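Local structure of protein MJ1225 (3KH5) at residues I8-I14 against S129-D135; F110-G116 against K273-K277; V170-M174 against I194-F199. The protein binds AMP and ADP through its CBS domains and is probably an archaeal counterpart of the regulatory gamma subunit of AMP-activated protein kinase. One frame throughout, in Å; residues are numbered along the deposited sequence.

All three contacts border nucleotide sites of the CBS repeats. Contacts 1 and 2 lie with centres 16 Å apart and touch directly: E133 OE1 of contact 1 makes a salt bridge of 2.9 Å to K273 NZ of contact 2. Contact 1 holds the ribose of one ADP, while contact 2 runs between two others, one at G116 and one at D274. Contact 3 stands apart, its centre about 25 Å from that of contact 1 and about 20 Å from that of contact 2, and borders one AMP site. Contacts 1 and 3 each contain a strand-to-helix turn of the same kind, with a threonine and an aspartate, T132 and D135 in one, T195 and D198 in the other.

Contact 1 of 3, residues I8-I14 against S129-D135; sequences IAQNKKI and SLITERD. With ADP (adenosine-5'-diphosphate), chain B.
The irregular segment 8-14 runs past the end of strand 127-132 and the start of the following helix, closest at A9 and I131, whose CA atoms are 5.6 Å apart, and no clear hydrogen bond joins the two. Methyl groups do much of the touching: I8 CG2 meets I131 CD1 at 3.8 Å, and the A9 methyl rests on S129 OG. I14 crosses L130 at about a right angle, its CD1 lying 4.0 Å from L130 CB. Q10 reaches in beyond CG as an extended chain, with CG 3.3 Å from L130 O and its amide turned 78° from the D135 carboxylate. Q10 OE1 and D135 OD2, two acceptors 3.2 Å apart, both lie near the ADP ribose hydroxyls, which may offset their opposition; O3' bonds D135 OD1. T132 and D135 form a capping box: T132 N donates to D135 OD2 (3.1 Å) from above the carboxylate plane, and D135 N returns a weak bond to T132 OG1. That hydroxyl also bonds ADP O2A at 2.8 Å, tying helix start and phosphate together. Strand 117-121 runs alongside, with I120 touching A9, S129 and I131, while I103 and F110 of helix 103-112 and A139 of helix 133-140 pack round I8 and I131.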
loop_
_atom_site.group_PDB
_atom_site.type_symbol
_atom_site.label_atom_id
_atom_site.label_comp_id
_atom_site.label_asym_id
_atom_site.label_seq_id
_atom_site.Cartn_x
_atom_site.Cartn_y
_atom_site.Cartn_z
ATOM N N ILE A 8 -14.350 13.180 9.869
ATOM C CA ILE A 8 -13.268 12.276 10.262
ATOM C C ILE A 8 -11.957 12.727 9.655
ATOM O O ILE A 8 -10.885 12.545 10.251
ATOM C CB ILE A 8 -13.503 10.850 9.746
ATOM C CG1 ILE A 8 -14.806 10.275 10.305
ATOM C CG2 ILE A 8 -12.307 9.939 10.066
ATOM C CD1 ILE A 8 -15.400 9.216 9.395
ATOM N N ALA A 9 -12.059 13.309 8.459
ATOM C CA ALA A 9 -10.893 13.598 7.636
ATOM C C ALA A 9 -9.766 14.205 8.450
ATOM O O ALA A 9 -9.934 15.232 9.116
ATOM C CB ALA A 9 -11.265 14.500 6.467
ATOM N N GLN A 10 -8.621 13.533 8.388
ATOM C CA GLN A 10 -7.425 13.928 9.107
ATOM C C GLN A 10 -7.109 15.381 8.834
ATOM O O GLN A 10 -6.814 15.785 7.703
ATOM C CB GLN A 10 -6.277 13.035 8.677
ATOM C CG GLN A 10 -6.622 12.285 7.411
ATOM C CD GLN A 10 -5.419 11.895 6.605
ATOM O OE1 GLN A 10 -5.410 10.829 5.933
ATOM N NE2 GLN A 10 -4.392 12.749 6.636
ATOM N N ASN A 11 -7.166 16.152 9.914
ATOM C CA ASN A 11 -7.143 17.602 9.876
ATOM C C ASN A 11 -5.776 18.137 9.499
ATOM O O ASN A 11 -5.584 19.358 9.382
ATOM C CB ASN A 11 -7.484 18.119 11.264
ATOM C CG ASN A 11 -6.410 17.780 12.274
ATOM O OD1 ASN A 11 -6.541 16.825 13.040
ATOM N ND2 ASN A 11 -5.325 18.550 12.268
ATOM N N LYS A 12 -4.820 17.221 9.354
ATOM C CA LYS A 12 -3.475 17.583 8.960
ATOM C C LYS A 12 -3.439 18.107 7.527
ATOM O O LYS A 12 -4.402 17.960 6.764
ATOM C CB LYS A 12 -2.529 16.380 9.107
ATOM C CG LYS A 12 -1.227 16.567 8.319
ATOM C CD LYS A 12 -0.134 15.571 8.592
ATOM C CE LYS A 12 1.095 15.989 7.772
ATOM N NZ LYS A 12 2.306 15.201 8.109
ATOM N N LYS A 13 -2.321 18.739 7.185
ATOM C CA LYS A 13 -1.984 19.050 5.806
ATOM C C LYS A 13 -1.687 17.760 5.044
ATOM O O LYS A 13 -1.048 16.843 5.566
ATOM C CB LYS A 13 -0.783 20.005 5.741
ATOM C CG LYS A 13 0.502 19.530 6.454
ATOM C CD LYS A 13 0.529 19.892 7.943
ATOM C CE LYS A 13 0.764 21.382 8.163
ATOM N NZ LYS A 13 0.423 21.800 9.557
ATOM N N ILE A 14 -2.156 17.686 3.807
ATOM C CA ILE A 14 -1.895 16.500 3.016
ATOM C C ILE A 14 -0.565 16.662 2.302
ATOM O O ILE A 14 -0.324 17.669 1.633
ATOM C CB ILE A 14 -3.053 16.183 2.042
ATOM C CG1 ILE A 14 -4.372 16.017 2.813
ATOM C CG2 ILE A 14 -2.750 14.937 1.203
ATOM C CD1 ILE A 14 -4.292 15.107 4.059
ATOM N N SER A 129 -8.720 17.402 1.503
ATOM C CA SER A 129 -8.182 16.475 2.491
ATOM C C SER A 129 -7.970 15.103 1.851
ATOM O O SER A 129 -7.822 14.994 0.632
ATOM C CB SER A 129 -9.134 16.367 3.689
ATOM O OG SER A 129 -8.499 15.721 4.780
ATOM N N LEU A 130 -7.962 14.065 2.685
ATOM C CA LEU A 130 -7.830 12.680 2.251
ATOM C C LEU A 130 -8.373 11.777 3.351
ATOM O O LEU A 130 -8.168 12.038 4.538
ATOM C CB LEU A 130 -6.367 12.327 1.969
ATOM C CG LEU A 130 -6.078 10.906 1.468
ATOM C CD1 LEU A 130 -5.665 10.930 0.002
ATOM C CD2 LEU A 130 -4.970 10.299 2.302
ATOM N N ILE A 131 -9.072 10.722 2.945
ATOM C CA ILE A 131 -9.590 9.712 3.868
ATOM C C ILE A 131 -9.095 8.329 3.440
ATOM O O ILE A 131 -9.018 8.031 2.248
ATOM C CB ILE A 131 -11.147 9.746 3.941
ATOM C CG1 ILE A 131 -11.692 8.815 5.032
ATOM C CG2 ILE A 131 -11.786 9.422 2.597
ATOM C CD1 ILE A 131 -11.983 9.511 6.343
ATOM N N THR A 132 -8.749 7.495 4.418
ATOM C CA THR A 132 -8.299 6.135 4.143
ATOM C C THR A 132 -9.174 5.183 4.940
ATOM O O THR A 132 -9.953 5.619 5.794
ATOM C CB THR A 132 -6.832 5.920 4.563
ATOM O OG1 THR A 132 -6.733 5.954 5.993
ATOM C CG2 THR A 132 -5.920 6.991 3.965
ATOM N N GLU A 133 -9.041 3.887 4.665
ATOM C CA GLU A 133 -9.787 2.852 5.385
ATOM C C GLU A 133 -9.512 2.857 6.897
ATOM O O GLU A 133 -10.437 2.687 7.697
ATOM C CB GLU A 133 -9.495 1.474 4.792
ATOM C CG GLU A 133 -10.021 1.282 3.376
ATOM C CD GLU A 133 -9.522 0.002 2.737
ATOM O OE1 GLU A 133 -10.342 -0.713 2.122
ATOM O OE2 GLU A 133 -8.313 -0.292 2.853
ATOM N N ARG A 134 -8.247 3.066 7.272
ATOM C CA ARG A 134 -7.832 3.163 8.679
ATOM C C ARG A 134 -8.558 4.301 9.403
ATOM O O ARG A 134 -9.008 4.126 10.536
ATOM C CB ARG A 134 -6.306 3.347 8.788
ATOM C CG ARG A 134 -5.721 3.127 10.198
ATOM C CD ARG A 134 -4.234 2.715 10.189
ATOM N NE ARG A 134 -3.949 1.686 9.187
ATOM C CZ ARG A 134 -2.949 1.723 8.305
ATOM N NH1 ARG A 134 -2.076 2.731 8.312
ATOM N NH2 ARG A 134 -2.807 0.730 7.430
ATOM N N ASP A 135 -8.660 5.457 8.743
ATOM C CA ASP A 135 -9.350 6.630 9.298
ATOM C C ASP A 135 -10.783 6.274 9.686
ATOM O O ASP A 135 -11.277 6.692 10.737
ATOM C CB ASP A 135 -9.406 7.771 8.274
ATOM C CG ASP A 135 -8.060 8.437 8.033
ATOM O OD1 ASP A 135 -7.171 8.383 8.911
ATOM O OD2 ASP A 135 -7.903 9.044 6.950
HETATM P PB ADP B . -1.419 4.570 2.967
HETATM O O1B ADP B . -0.301 5.429 3.424
HETATM O O2B ADP B . -1.066 2.993 3.128
HETATM O O3B ADP B . -1.743 4.738 1.409
HETATM P PA ADP B . -2.976 4.132 5.216
HETATM O O1A ADP B . -1.747 3.632 5.911
HETATM O O2A ADP B . -4.246 4.682 6.100
HETATM O O3A ADP B . -2.798 4.840 3.751
HETATM O "O5'" ADP B . -2.458 5.650 5.606
HETATM C "C5'" ADP B . -1.539 5.993 6.693
HETATM C "C4'" ADP B . -2.113 7.089 7.642
HETATM O "O4'" ADP B . -1.615 8.438 7.372
HETATM C "C3'" ADP B . -3.635 7.125 7.481
HETATM O "O3'" ADP B . -4.274 7.125 8.773
HETATM C "C2'" ADP B . -3.944 8.409 6.716
HETATM O "O2'" ADP B . -4.949 9.110 7.451
HETATM C "C1'" ADP B . -2.643 9.233 6.697
HETATM N N9 ADP B . -2.097 9.627 5.335
HETATM C C8 ADP B . -1.935 8.825 4.278
HETATM N N7 ADP B . -1.417 9.519 3.261
HETATM C C5 ADP B . -1.239 10.773 3.667
HETATM C C6 ADP B . -0.744 11.930 3.062
HETATM N N6 ADP B . -0.323 11.910 1.799
HETATM N N1 ADP B . -0.699 13.071 3.776
HETATM C C2 ADP B . -1.120 13.105 5.036
HETATM N N3 ADP B . -1.595 12.019 5.637
HETATM C C4 ADP B . -1.672 10.844 4.984
#

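Contact 2 of 3, residues F110-G116 against K273-K277; sequences FLTKNVG and KDVLK. With ADP (adenosine-5'-diphosphate), chain E; ADP (adenosine-5'-diphosphate), chain D.
K273 carries the contact, its ammonium group reaching F110 O at the C-terminal end of helix 103-112. The chain leaves the backbone straight through chi2 before two bends, chi3 -60° and chi4 -57°, turn NZ onto the backbone oxygens of the other segment. NZ donates to F110 O at 2.8 Å, meeting it from 36° above the carbonyl plane, and lies 3.0 Å from V115 O. A salt bridge to E133 also holds NZ; with F110 O, V115 O and the E133 carboxylate close by, the charged form is probably stabilised. The neighbouring CE lies 3.9 Å from N114 OD1, the lysine and asparagine side chains crossing at about a right angle.

Beside the lysine the contact is apolar. L111 CD1 packs on L276 CB at 3.7 Å and also touches K273 O. L276 points toward the other segment and brings CD1 obliquely to the F110 ring, 3.9 Å from F110 CD2.

The segments also lead to different nucleotides. V115 lays CG1 against the adenine of one ADP, and G116 N approaches a terminal phosphate oxygen of the same molecule, though at a doubtfully short distance. D274 instead takes the ribose of another ADP, O3' bonding OD1 and O2' bonding OD2. K277 brings NZ to D274 OD1 in a salt bridge of 2.9 Å, so this oxygen has both a hydroxyl and an ammonium as partners.

The contact thereby joins the second CBS repeat to the fourth. Helix 133-140 packs against it, with E133 on F110 and L276, and V136 and I137 on L276, while helix 242-252 touches the neighbouring V275.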
loop_
_atom_site.group_PDB
_atom_site.type_symbol
_atom_site.label_atom_id
_atom_site.label_comp_id
_atom_site.label_asym_id
_atom_site.label_seq_id
_atom_site.Cartn_x
_atom_site.Cartn_y
_atom_site.Cartn_z
ATOM N N PHE A 110 -14.396 2.322 -1.032
ATOM C CA PHE A 110 -13.295 1.449 -0.628
ATOM C C PHE A 110 -13.590 -0.013 -0.949
ATOM O O PHE A 110 -12.710 -0.753 -1.397
ATOM C CB PHE A 110 -13.009 1.583 0.872
ATOM C CG PHE A 110 -12.484 2.932 1.287
ATOM C CD1 PHE A 110 -11.714 3.702 0.418
ATOM C CD2 PHE A 110 -12.735 3.418 2.567
ATOM C CE1 PHE A 110 -11.226 4.943 0.812
ATOM C CE2 PHE A 110 -12.245 4.655 2.973
ATOM C CZ PHE A 110 -11.491 5.418 2.094
ATOM N N LEU A 111 -14.839 -0.415 -0.718
ATOM C CA LEU A 111 -15.265 -1.802 -0.884
ATOM C C LEU A 111 -15.461 -2.248 -2.338
ATOM O O LEU A 111 -15.247 -3.421 -2.655
ATOM C CB LEU A 111 -16.555 -2.054 -0.094
ATOM C CG LEU A 111 -16.529 -2.592 1.342
ATOM C CD1 LEU A 111 -15.425 -1.978 2.202
ATOM C CD2 LEU A 111 -17.894 -2.387 1.986
ATOM N N THR A 112 -15.874 -1.339 -3.218
ATOM C CA THR A 112 -16.219 -1.744 -4.589
ATOM C C THR A 112 -15.233 -1.267 -5.646
ATOM O O THR A 112 -15.199 -1.802 -6.758
ATOM C CB THR A 112 -17.635 -1.289 -5.001
ATOM O OG1 THR A 112 -17.689 0.140 -5.047
ATOM C CG2 THR A 112 -18.680 -1.806 -4.029
ATOM N N LYS A 113 -14.438 -0.257 -5.301
ATOM C CA LYS A 113 -13.477 0.305 -6.247
ATOM C C LYS A 113 -12.016 -0.050 -5.944
ATOM O O LYS A 113 -11.112 0.555 -6.516
ATOM C CB LYS A 113 -13.638 1.831 -6.366
ATOM C CG LYS A 113 -15.064 2.329 -6.646
ATOM C CD LYS A 113 -15.620 1.836 -7.978
ATOM C CE LYS A 113 -17.113 2.121 -8.060
ATOM N NZ LYS A 113 -17.730 1.629 -9.324
ATOM N N ASN A 114 -11.784 -1.012 -5.050
ATOM C CA ASN A 114 -10.431 -1.520 -4.776
ATOM C C ASN A 114 -9.380 -0.422 -4.546
ATOM O O ASN A 114 -8.283 -0.441 -5.126
ATOM C CB ASN A 114 -9.994 -2.474 -5.896
ATOM C CG ASN A 114 -8.909 -3.437 -5.457
ATOM O OD1 ASN A 114 -8.866 -3.862 -4.301
ATOM N ND2 ASN A 114 -8.027 -3.797 -6.387
ATOM N N VAL A 115 -9.745 0.550 -3.720
ATOM C CA VAL A 115 -8.834 1.596 -3.275
ATOM C C VAL A 115 -8.891 1.616 -1.750
ATOM O O VAL A 115 -9.912 1.250 -1.155
ATOM C CB VAL A 115 -9.193 2.980 -3.868
ATOM C CG1 VAL A 115 -8.677 3.107 -5.295
ATOM C CG2 VAL A 115 -10.698 3.245 -3.795
ATOM N N GLY A 116 -7.790 2.005 -1.117
ATOM C CA GLY A 116 -7.720 2.070 0.338
ATOM C C GLY A 116 -7.687 3.489 0.871
ATOM O O GLY A 116 -7.727 3.698 2.081
ATOM N N LYS A 273 -9.812 -3.634 4.554
ATOM C CA LYS A 273 -10.972 -3.649 3.661
ATOM C C LYS A 273 -11.990 -4.687 4.123
ATOM O O LYS A 273 -13.196 -4.433 4.090
ATOM C CB LYS A 273 -10.587 -3.896 2.198
ATOM C CG LYS A 273 -11.702 -3.511 1.210
ATOM C CD LYS A 273 -11.361 -3.847 -0.241
ATOM C CE LYS A 273 -10.097 -3.136 -0.722
ATOM N NZ LYS A 273 -10.182 -1.654 -0.601
ATOM N N ASP A 274 -11.497 -5.846 4.559
ATOM C CA ASP A 274 -12.348 -6.910 5.097
ATOM C C ASP A 274 -13.081 -6.495 6.362
ATOM O O ASP A 274 -14.248 -6.842 6.545
ATOM C CB ASP A 274 -11.522 -8.147 5.428
ATOM C CG ASP A 274 -10.908 -8.779 4.209
ATOM O OD1 ASP A 274 -11.586 -8.841 3.161
ATOM O OD2 ASP A 274 -9.748 -9.225 4.308
ATOM N N VAL A 275 -12.374 -5.792 7.248
ATOM C CA VAL A 275 -12.970 -5.250 8.470
ATOM C C VAL A 275 -14.149 -4.356 8.114
ATOM O O VAL A 275 -15.211 -4.447 8.732
ATOM C CB VAL A 275 -11.939 -4.463 9.331
ATOM C CG1 VAL A 275 -12.623 -3.719 10.477
ATOM C CG2 VAL A 275 -10.876 -5.399 9.878
ATOM N N LEU A 276 -13.968 -3.511 7.102
ATOM C CA LEU A 276 -15.018 -2.592 6.691
ATOM C C LEU A 276 -16.259 -3.281 6.116
ATOM O O LEU A 276 -17.309 -2.648 5.991
ATOM C CB LEU A 276 -14.480 -1.526 5.727
ATOM C CG LEU A 276 -13.636 -0.368 6.278
ATOM C CD1 LEU A 276 -13.182 0.512 5.124
ATOM C CD2 LEU A 276 -14.405 0.460 7.302
ATOM N N LYS A 277 -16.156 -4.569 5.784
ATOM C CA LYS A 277 -17.327 -5.321 5.318
ATOM C C LYS A 277 -18.365 -5.525 6.428
ATOM O O LYS A 277 -19.521 -5.851 6.144
ATOM C CB LYS A 277 -16.925 -6.660 4.704
ATOM C CG LYS A 277 -16.147 -6.549 3.405
ATOM C CD LYS A 277 -15.501 -7.885 3.080
ATOM C CE LYS A 277 -14.672 -7.824 1.809
ATOM N NZ LYS A 277 -13.980 -9.121 1.542
HETATM P PB ADP E . -3.591 -5.205 0.715
HETATM O O1B ADP E . -3.430 -4.286 1.871
HETATM O O2B ADP E . -2.546 -6.479 0.778
HETATM O O3B ADP E . -3.326 -4.505 -0.721
HETATM P PA ADP E . -6.443 -5.107 0.326
HETATM O O1A ADP E . -7.138 -4.432 1.448
HETATM O O2A ADP E . -6.158 -4.158 -0.945
HETATM O O3A ADP E . -5.058 -5.837 0.736
HETATM O "O5'" ADP E . -7.231 -6.413 -0.131
HETATM C "C5'" ADP E . -8.500 -6.398 -0.810
HETATM C "C4'" ADP E . -9.072 -7.835 -0.683
HETATM O "O4'" ADP E . -8.041 -8.767 -1.149
HETATM C "C3'" ADP E . -9.392 -8.218 0.774
HETATM O "O3'" ADP E . -10.539 -9.074 0.802
HETATM C "C2'" ADP E . -8.145 -8.980 1.234
HETATM O "O2'" ADP E . -8.464 -9.957 2.240
HETATM C "C1'" ADP E . -7.664 -9.657 -0.059
HETATM N N9 ADP E . -6.176 -9.886 -0.016
HETATM C C8 ADP E . -5.237 -9.037 0.418
HETATM N N7 ADP E . -4.032 -9.601 0.311
HETATM C C5 ADP E . -4.194 -10.816 -0.190
HETATM C C6 ADP E . -3.318 -11.848 -0.518
HETATM N N6 ADP E . -2.004 -11.715 -0.336
HETATM N N1 ADP E . -3.826 -12.983 -1.026
HETATM C C2 ADP E . -5.135 -13.124 -1.209
HETATM N N3 ADP E . -5.993 -12.157 -0.907
HETATM C C4 ADP E . -5.555 -10.996 -0.398
HETATM P PB ADP D . -4.657 0.859 -2.190
HETATM O O1B ADP D . -5.344 -0.458 -2.317
HETATM O O2B ADP D . -3.824 0.964 -0.794
HETATM O O3B ADP D . -5.658 2.131 -2.195
HETATM P PA ADP D . -2.227 0.542 -3.197
HETATM O O1A ADP D . -1.851 -0.804 -3.684
HETATM O O2A ADP D . -1.014 1.623 -3.067
HETATM O O3A ADP D . -3.667 1.176 -3.383
HETATM O "O5'" ADP D . -2.146 1.009 -4.778
HETATM C "C5'" ADP D . -2.575 0.196 -5.915
HETATM C "C4'" ADP D . -2.805 1.054 -7.199
HETATM O "O4'" ADP D . -4.033 1.825 -7.005
HETATM C "C3'" ADP D . -1.688 2.067 -7.529
HETATM O "O3'" ADP D . -1.487 2.089 -8.948
HETATM C "C2'" ADP D . -2.263 3.397 -7.030
HETATM O "O2'" ADP D . -1.749 4.521 -7.762
HETATM C "C1'" ADP D . -3.750 3.212 -7.312
HETATM N N9 ADP D . -4.579 4.083 -6.427
HETATM C C8 ADP D . -4.523 4.231 -5.097
HETATM N N7 ADP D . -5.453 5.113 -4.711
HETATM C C5 ADP D . -6.097 5.522 -5.799
HETATM C C6 ADP D . -7.140 6.409 -6.039
HETATM N N6 ADP D . -7.716 7.071 -5.041
HETATM N N1 ADP D . -7.555 6.586 -7.306
HETATM C C2 ADP D . -6.994 5.937 -8.320
HETATM N N3 ADP D . -6.000 5.085 -8.123
HETATM C C4 ADP D . -5.540 4.865 -6.882
#

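Contact 3 of 3, residues V170-M174 against I194-F199. With AMP (adenosine monophosphate), chain C.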
loop_
_atom_site.group_PDB
_atom_site.type_symbol
_atom_site.label_atom_id
_atom_site.label_comp_id
_atom_site.label_asym_id
_atom_site.label_seq_id
_atom_site.Cartn_x
_atom_site.Cartn_y
_atom_site.Cartn_z
ATOM N N VAL A 170 8.412 -11.519 -6.862
ATOM C CA VAL A 170 7.450 -11.108 -5.845
ATOM C C VAL A 170 6.767 -9.798 -6.251
ATOM O O VAL A 170 5.567 -9.635 -6.038
ATOM C CB VAL A 170 8.110 -10.978 -4.455
ATOM C CG1 VAL A 170 7.141 -10.384 -3.433
ATOM C CG2 VAL A 170 8.598 -12.335 -3.987
ATOM N N ALA A 171 7.532 -8.877 -6.845
ATOM C CA ALA A 171 6.995 -7.600 -7.334
ATOM C C ALA A 171 5.889 -7.794 -8.370
ATOM O O ALA A 171 4.877 -7.083 -8.363
ATOM C CB ALA A 171 8.113 -6.739 -7.909
ATOM N N ARG A 172 6.114 -8.741 -9.278
ATOM C CA ARG A 172 5.114 -9.153 -10.252
ATOM C C ARG A 172 3.866 -9.644 -9.552
ATOM O O ARG A 172 2.758 -9.226 -9.884
ATOM C CB ARG A 172 5.674 -10.280 -11.099
ATOM C CG ARG A 172 6.652 -9.823 -12.125
ATOM C CD ARG A 172 5.951 -9.740 -13.445
ATOM N NE ARG A 172 6.779 -10.385 -14.448
ATOM C CZ ARG A 172 6.799 -10.053 -15.732
ATOM N NH1 ARG A 172 6.030 -9.071 -16.186
ATOM N NH2 ARG A 172 7.596 -10.706 -16.568
ATOM N N THR A 173 4.057 -10.530 -8.576
ATOM C CA THR A 173 2.947 -11.101 -7.826
ATOM C C THR A 173 2.130 -10.003 -7.162
ATOM O O THR A 173 0.903 -10.034 -7.222
ATOM C CB THR A 173 3.422 -12.127 -6.770
ATOM O OG1 THR A 173 4.216 -13.135 -7.404
ATOM C CG2 THR A 173 2.240 -12.799 -6.088
ATOM N N MET A 174 2.804 -9.032 -6.547
ATOM C CA MET A 174 2.109 -7.936 -5.873
ATOM C C MET A 174 1.289 -7.106 -6.859
ATOM O O MET A 174 0.102 -6.848 -6.636
ATOM C CB MET A 174 3.103 -7.021 -5.146
ATOM C CG MET A 174 3.715 -7.596 -3.880
ATOM S SD MET A 174 4.878 -6.436 -3.123
ATOM C CE MET A 174 5.323 -7.363 -1.653
ATOM N N ILE A 194 6.037 -9.860 3.690
ATOM C CA ILE A 194 6.726 -8.893 2.843
ATOM C C ILE A 194 5.675 -7.945 2.249
ATOM O O ILE A 194 4.605 -8.394 1.818
ATOM C CB ILE A 194 7.579 -9.612 1.745
ATOM C CG1 ILE A 194 8.513 -8.626 1.033
ATOM C CG2 ILE A 194 6.703 -10.365 0.738
ATOM C CD1 ILE A 194 9.765 -8.285 1.828
ATOM N N THR A 195 5.960 -6.640 2.264
ATOM C CA THR A 195 5.028 -5.633 1.730
ATOM C C THR A 195 5.732 -4.701 0.736
ATOM O O THR A 195 6.960 -4.687 0.672
ATOM C CB THR A 195 4.334 -4.798 2.853
ATOM O OG1 THR A 195 5.238 -3.814 3.371
ATOM C CG2 THR A 195 3.833 -5.693 3.994
ATOM N N SER A 196 4.960 -3.930 -0.031
ATOM C CA SER A 196 5.529 -2.974 -0.993
ATOM C C SER A 196 6.446 -1.935 -0.326
ATOM O O SER A 196 7.395 -1.444 -0.942
ATOM C CB SER A 196 4.425 -2.273 -1.785
ATOM O OG SER A 196 3.554 -1.548 -0.932
ATOM N N THR A 197 6.149 -1.626 0.939
ATOM C CA THR A 197 6.926 -0.705 1.783
ATOM C C THR A 197 8.369 -1.189 1.990
ATOM O O THR A 197 9.319 -0.393 1.947
ATOM C CB THR A 197 6.209 -0.504 3.155
ATOM O OG1 THR A 197 5.061 0.337 2.978
ATOM C CG2 THR A 197 7.127 0.133 4.187
ATOM N N ASP A 198 8.515 -2.495 2.208
ATOM C CA ASP A 198 9.824 -3.141 2.315
ATOM C C ASP A 198 10.669 -2.908 1.066
ATOM O O ASP A 198 11.888 -2.736 1.155
ATOM C CB ASP A 198 9.653 -4.646 2.543
ATOM C CG ASP A 198 9.023 -4.964 3.885
ATOM O OD1 ASP A 198 9.458 -4.387 4.902
ATOM O OD2 ASP A 198 8.092 -5.798 3.929
ATOM N N PHE A 199 10.013 -2.906 -0.093
ATOM C CA PHE A 199 10.701 -2.681 -1.358
ATOM C C PHE A 199 11.203 -1.220 -1.473
ATOM O O PHE A 199 12.320 -0.994 -1.972
ATOM C CB PHE A 199 9.852 -3.152 -2.566
ATOM C CG PHE A 199 9.593 -4.664 -2.609
ATOM C CD1 PHE A 199 10.171 -5.529 -1.673
ATOM C CD2 PHE A 199 8.794 -5.220 -3.612
ATOM C CE1 PHE A 199 9.936 -6.909 -1.720
ATOM C CE2 PHE A 199 8.559 -6.603 -3.668
ATOM C CZ PHE A 199 9.132 -7.444 -2.718
HETATM P P AMP C . 2.759 -1.592 5.377
HETATM O O1P AMP C . 2.638 -0.117 5.498
HETATM O O2P AMP C . 2.876 -2.041 3.830
HETATM O O3P AMP C . 1.451 -2.367 5.941
HETATM O "O5'" AMP C . 4.041 -2.207 6.119
HETATM C "C5'" AMP C . 4.939 -1.424 6.942
HETATM C "C4'" AMP C . 5.871 -2.357 7.719
HETATM O "O4'" AMP C . 4.995 -3.174 8.548
HETATM C "C3'" AMP C . 6.550 -3.291 6.700
HETATM O "O3'" AMP C . 7.926 -3.528 7.065
HETATM C "C2'" AMP C . 5.747 -4.584 6.824
HETATM O "O2'" AMP C . 6.586 -5.716 6.569
HETATM C "C1'" AMP C . 5.298 -4.553 8.289
HETATM N N9 AMP C . 4.062 -5.355 8.527
HETATM C C8 AMP C . 2.916 -5.287 7.842
HETATM N N7 AMP C . 2.038 -6.155 8.343
HETATM C C5 AMP C . 2.633 -6.780 9.353
HETATM C C6 AMP C . 2.224 -7.767 10.238
HETATM N N6 AMP C . 0.997 -8.277 10.151
HETATM N N1 AMP C . 3.088 -8.193 11.178
HETATM C C2 AMP C . 4.315 -7.687 11.272
HETATM N N3 AMP C . 4.734 -6.742 10.441
HETATM C C4 AMP C . 3.917 -6.273 9.478
#
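V170 and M174 of helix 167-177 pack apolar groups against F199 and I194 of the strand-to-helix turn, and no hydrogen bond crosses between the two segments. V170 CG1 comes in at the edge of the F199 ring, 3.6 Å from CZ, with the two side chains at about a right angle. The same methyl lies 4.2 Å from I194 CG2.

The sulfur contact is Met-aromatic. In the extended M174 chain, chi2 179° carries SD to 4.5 Å from the F199 ring centroid, oblique at 43° off the ring normal, and chi3 177° sends CE onward to the backbone where strand turns into helix, 3.6 Å from T195 C.

Polar bonds lie within segment 194-199 and to the ligand. T195 and D198 make a capping box, in which T195 N donates to D198 OD2 at 2.8 Å on the anti side of the carboxylate, and T195 OG1 accepts a weak bond from T197 N. T195 OG1 bonds AMP O2P at 3.0 Å, whereas D198 takes the ribose, O3' on OD1 and O2' on OD2.

M55 and V58 of helix 54-63 pack on M174 and A171; the S196 hydroxyl bonds S54. A helix packed behind a threonine-to-aspartate turn that grips phosphate and ribose is characteristic of nucleotide-binding CBS domains.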